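Local coordinates for putative secreted protein (Pseudomonas aeruginosa, PDB 3NPD) that is of unknown function but is assigned to a putative quorum-sensing-regulated virulence factor family found in Pseudomonas, at residues A52-A55 with E56-R59; S92-Y96 with K97-P101. All blocks are in the same frame, centred on the assembly; numbering follows the deposited sequence.

Interaction 1 lies within the short helix 52-60. Interaction 2 covers the turn between strands 88-95 and 101-107. Their centres lie about 11 Å apart, and they touch directly. R59 NH2 probably donates to P101 O over 3.1 Å, and M58 CE packs on F93 CG at 3.7 Å. Both also meet one sulfate ion, probably from the crystallisation liquor. The helix offers it A52 N and the hairpin K97 NZ, and R51 NH1 also binds it. A bound 3-cyclohexyl-1-propylsulfonic acid lies about 3 Å from the H54 side chain and about 4 Å from that of F93. It is probably also from the liquor, though it may mark a pocket.

Interaction 1: residues A52-A55 with E56-R59; sequences ASHA and ERMR. With SO4 (sulfate ion), chain B.
A52 to A55 meet E56 to R59 along the first turns of alpha-helix 52-60. The helix follows strand 43-50 and packs on the sheet near strands 88-95 and 101-107. Four backbone bonds, N of residue i+4 to O of residue i, join the two segments. They run from E56, R57, M58 and R59 N to A52, S53, H54 and A55 O. The shortest are 2.9 Å, M58 N to H54 O and R59 N to A55 O.

H54 is flanked by two side chains. Its ring swings toward M58 because CG lies anti to the backbone N (chi1 -169°). M58 CG then makes a CH-pi contact over one ring face, 4.3 Å from the H54 ring centroid. The selenium of this selenomethionine sits obliquely to the ring, nearest CD2. The R57 and H54 side chains cross at about a right angle, with guanidinium and ring planes 54° apart. R57 NH2 comes to 2.7 Å from H54 ND1, but the angle is too poor for a hydrogen bond. R57 has a long, weak ion pair with D31.

Charge is matched on another side of the helix. R59 NH1 forms a salt bridge with E56 OE1 at 3.1 Å, meeting the anti side of the carboxylate and tilted 27° out of its plane. The same NH1 lies against A55 CB. Water 1 donates to A52 O and is held weakly by R59 NH1.

The N-terminal end of the helix faces a sulfate, also bound by R51 and K97. A52 N donates to sulfate O1 at 3.0 Å and more weakly to O2 at 3.4 Å.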
# COMPACT_ATOMS: atom_id res chain seq x y z
N ALA A 52 -8.72 -12.60 -11.08
CA ALA A 52 -8.00 -12.77 -12.34
C ALA A 52 -8.39 -11.77 -13.41
O ALA A 52 -7.51 -11.19 -14.05
CB ALA A 52 -8.20 -14.22 -12.86
N SER A 53 -9.69 -11.56 -13.61
CA SER A 53 -10.13 -10.64 -14.67
C SER A 53 -9.75 -9.20 -14.40
O SER A 53 -9.26 -8.51 -15.30
CB SER A 53 -11.63 -10.77 -14.98
OG SER A 53 -11.87 -11.98 -15.68
N HIS A 54 -9.96 -8.74 -13.17
CA HIS A 54 -9.56 -7.40 -12.80
C HIS A 54 -8.02 -7.26 -12.78
O HIS A 54 -7.50 -6.21 -13.10
CB HIS A 54 -10.12 -7.01 -11.45
CG HIS A 54 -9.96 -5.55 -11.13
ND1 HIS A 54 -10.39 -4.57 -11.99
CD2 HIS A 54 -9.41 -4.91 -10.08
CE1 HIS A 54 -10.13 -3.39 -11.47
NE2 HIS A 54 -9.54 -3.57 -10.32
N ALA A 55 -7.30 -8.32 -12.40
CA ALA A 55 -5.84 -8.30 -12.43
C ALA A 55 -5.34 -7.99 -13.86
O ALA A 55 -4.36 -7.26 -14.04
CB ALA A 55 -5.26 -9.66 -11.95
N GLU A 56 -6.01 -8.58 -14.85
CA GLU A 56 -5.68 -8.31 -16.26
C GLU A 56 -5.94 -6.87 -16.65
O GLU A 56 -5.12 -6.27 -17.35
CB GLU A 56 -6.39 -9.27 -17.20
CG GLU A 56 -5.80 -10.68 -17.14
CD GLU A 56 -4.40 -10.78 -17.78
OE1 GLU A 56 -3.37 -10.51 -17.12
OE2 GLU A 56 -4.33 -11.18 -18.96
N ARG A 57 -7.06 -6.31 -16.21
CA ARG A 57 -7.35 -4.89 -16.45
C ARG A 57 -6.29 -4.01 -15.83
O ARG A 57 -5.84 -3.03 -16.46
CB ARG A 57 -8.72 -4.49 -15.90
CG ARG A 57 -9.89 -5.19 -16.57
CD ARG A 57 -11.22 -4.42 -16.41
NE ARG A 57 -11.75 -4.21 -15.04
CZ ARG A 57 -12.35 -5.11 -14.25
NH1 ARG A 57 -12.44 -6.40 -14.57
NH2 ARG A 57 -12.84 -4.73 -13.07
N MSE A 58 -5.86 -4.35 -14.61
CA MSE A 58 -4.76 -3.63 -13.95
C MSE A 58 -3.45 -3.69 -14.72
O MSE A 58 -2.83 -2.67 -14.95
CB MSE A 58 -4.55 -4.08 -12.51
CG MSE A 58 -5.70 -3.69 -11.67
SE MSE A 58 -5.54 -4.26 -9.84
CE MSE A 58 -4.21 -2.95 -9.29
N ARG A 59 -3.10 -4.86 -15.18
CA ARG A 59 -1.86 -5.06 -15.93
C ARG A 59 -1.85 -4.36 -17.28
O ARG A 59 -0.77 -4.06 -17.79
CB ARG A 59 -1.60 -6.54 -16.15
CG ARG A 59 -1.21 -7.28 -14.87
CD ARG A 59 -0.95 -8.72 -15.22
NE ARG A 59 -0.66 -9.54 -14.06
CZ ARG A 59 -1.39 -10.56 -13.59
NH1 ARG A 59 -2.52 -10.95 -14.16
NH2 ARG A 59 -0.95 -11.21 -12.50
S SO4 B . -10.58 -15.59 -9.89
O1 SO4 B . -9.29 -15.02 -9.45
O2 SO4 B . -11.34 -14.78 -10.86
O3 SO4 B . -10.32 -16.88 -10.52
O4 SO4 B . -11.46 -15.74 -8.72
O HOH W 1 -5.16 -12.60 -14.19

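Interaction 2: residues S92-Y96 with K97-P101; sequences SFTEY and KTNQP. With SO4 (sulfate ion), chain B.
A beta hairpin turns back here, with T94 and E95 facing N99 and Q100 across the loop after strand 88-95. Two backbone bonds close it. E95 N donates to Q100 O at 2.8 Å, and N99 N donates to E95 O at 2.8 Å. The second is bent, with an angle of 136° at the hydrogen. N99 is the last of the four residues enclosed by the first bond, and its positive phi (63°) lets the chain turn back.

A side-chain bond crosses the mouth of the loop. T94 OG1 donates to N99 OD1 at 2.7 Å, from above the amide carbonyl plane and not along a lone pair. The T94 hydroxyl is set between its backbone N and carbonyl carbon (chi1 63°), which turns OG1 toward N99 OD1.

Beyond the loop the chain enters strand 101-107, an outermost strand of the mixed five-stranded sheet. T94 and P101 form an antiparallel non-hydrogen-bonded pair, their side chains diverging. F93 leads into the core, against V102 and L48. T98 makes an ST turn: its OG1 accepts from Q100 N at 3.2 Å. That oxygen also rests on E95 CB, the E95 and T98 side chains lying side by side.

K97 CG and CE lie against the sulfate, both 3.5 Å from O3. Bends at chi2 and chi4 curl the chain round it so that NZ donates to O3 at 2.9 Å. Y96 makes a cation-pi contact with R51, which also hydrogen-bonds the sulfate. Water 2 accepts from K97 N at 3.0 Å and donates to sulfate O1 and, at 2.6 Å, to E95 OE1.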
# COMPACT_ATOMS: atom_id res chain seq x y z
N SER A 92 0.72 -3.43 -2.62
CA SER A 92 1.12 -4.71 -3.19
C SER A 92 -0.12 -5.51 -3.52
O SER A 92 -0.81 -6.02 -2.63
CB SER A 92 2.07 -5.46 -2.24
OG SER A 92 2.34 -6.77 -2.70
N PHE A 93 -0.40 -5.61 -4.81
CA PHE A 93 -1.54 -6.40 -5.32
C PHE A 93 -1.02 -7.71 -5.85
O PHE A 93 -0.05 -7.76 -6.63
CB PHE A 93 -2.22 -5.69 -6.48
CG PHE A 93 -2.90 -4.41 -6.11
CD1 PHE A 93 -2.20 -3.19 -6.13
CD2 PHE A 93 -4.28 -4.38 -5.80
CE1 PHE A 93 -2.85 -1.99 -5.80
CE2 PHE A 93 -4.91 -3.18 -5.48
CZ PHE A 93 -4.20 -2.01 -5.47
N THR A 94 -1.66 -8.80 -5.43
CA THR A 94 -1.36 -10.15 -5.91
C THR A 94 -2.65 -10.83 -6.37
O THR A 94 -3.74 -10.41 -6.01
CB THR A 94 -0.65 -10.95 -4.81
OG1 THR A 94 -1.52 -11.09 -3.69
CG2 THR A 94 0.69 -10.24 -4.40
N GLU A 95 -2.53 -11.89 -7.16
CA GLU A 95 -3.67 -12.65 -7.63
C GLU A 95 -4.37 -13.39 -6.49
O GLU A 95 -3.71 -13.98 -5.65
CB GLU A 95 -3.21 -13.68 -8.68
CG GLU A 95 -3.10 -13.11 -10.07
CD GLU A 95 -4.41 -13.22 -10.82
OE1 GLU A 95 -5.47 -12.92 -10.23
OE2 GLU A 95 -4.35 -13.61 -12.01
N TYR A 96 -5.69 -13.38 -6.49
CA TYR A 96 -6.45 -14.08 -5.46
C TYR A 96 -6.14 -15.58 -5.43
O TYR A 96 -5.90 -16.10 -4.37
CB TYR A 96 -7.93 -13.84 -5.70
CG TYR A 96 -8.81 -14.56 -4.74
CD1 TYR A 96 -8.79 -14.25 -3.39
CD2 TYR A 96 -9.68 -15.57 -5.15
CE1 TYR A 96 -9.59 -14.88 -2.47
CE2 TYR A 96 -10.54 -16.20 -4.24
CZ TYR A 96 -10.45 -15.89 -2.89
OH TYR A 96 -11.25 -16.57 -2.02
N LYS A 97 -6.21 -16.23 -6.58
CA LYS A 97 -6.02 -17.70 -6.63
C LYS A 97 -4.58 -18.21 -6.45
O LYS A 97 -4.39 -19.30 -5.91
CB LYS A 97 -6.52 -18.22 -7.97
CG LYS A 97 -8.01 -18.05 -8.20
CD LYS A 97 -8.78 -19.04 -7.43
CE LYS A 97 -10.28 -18.88 -7.59
NZ LYS A 97 -10.87 -19.27 -8.91
N THR A 98 -3.61 -17.48 -6.96
CA THR A 98 -2.19 -17.92 -7.02
C THR A 98 -1.22 -17.11 -6.19
O THR A 98 -0.10 -17.53 -5.97
CB THR A 98 -1.71 -17.87 -8.48
OG1 THR A 98 -1.65 -16.49 -8.91
CG2 THR A 98 -2.65 -18.62 -9.43
N ASN A 99 -1.63 -15.91 -5.75
CA ASN A 99 -0.71 -14.96 -5.14
C ASN A 99 0.45 -14.39 -6.03
O ASN A 99 1.34 -13.71 -5.49
CB ASN A 99 -0.15 -15.44 -3.78
CG ASN A 99 0.13 -14.29 -2.86
OD1 ASN A 99 -0.74 -13.46 -2.61
ND2 ASN A 99 1.35 -14.24 -2.32
N GLN A 100 0.38 -14.62 -7.33
CA GLN A 100 1.37 -14.04 -8.26
C GLN A 100 1.21 -12.50 -8.27
O GLN A 100 0.07 -12.00 -8.16
CB GLN A 100 1.22 -14.62 -9.66
CG GLN A 100 1.94 -15.95 -9.83
CD GLN A 100 3.41 -15.74 -10.10
OE1 GLN A 100 4.27 -16.32 -9.42
NE2 GLN A 100 3.72 -14.89 -11.06
N PRO A 101 2.35 -11.74 -8.37
CA PRO A 101 2.21 -10.27 -8.38
C PRO A 101 1.39 -9.78 -9.56
O PRO A 101 1.44 -10.39 -10.63
CB PRO A 101 3.67 -9.76 -8.48
CG PRO A 101 4.45 -10.82 -7.79
CD PRO A 101 3.80 -12.10 -8.31
S SO4 B . -10.58 -15.59 -9.89
O1 SO4 B . -9.29 -15.02 -9.45
O2 SO4 B . -11.34 -14.78 -10.86
O3 SO4 B . -10.32 -16.88 -10.52
O4 SO4 B . -11.46 -15.74 -8.72
O HOH W 2 -6.73 -14.93 -9.22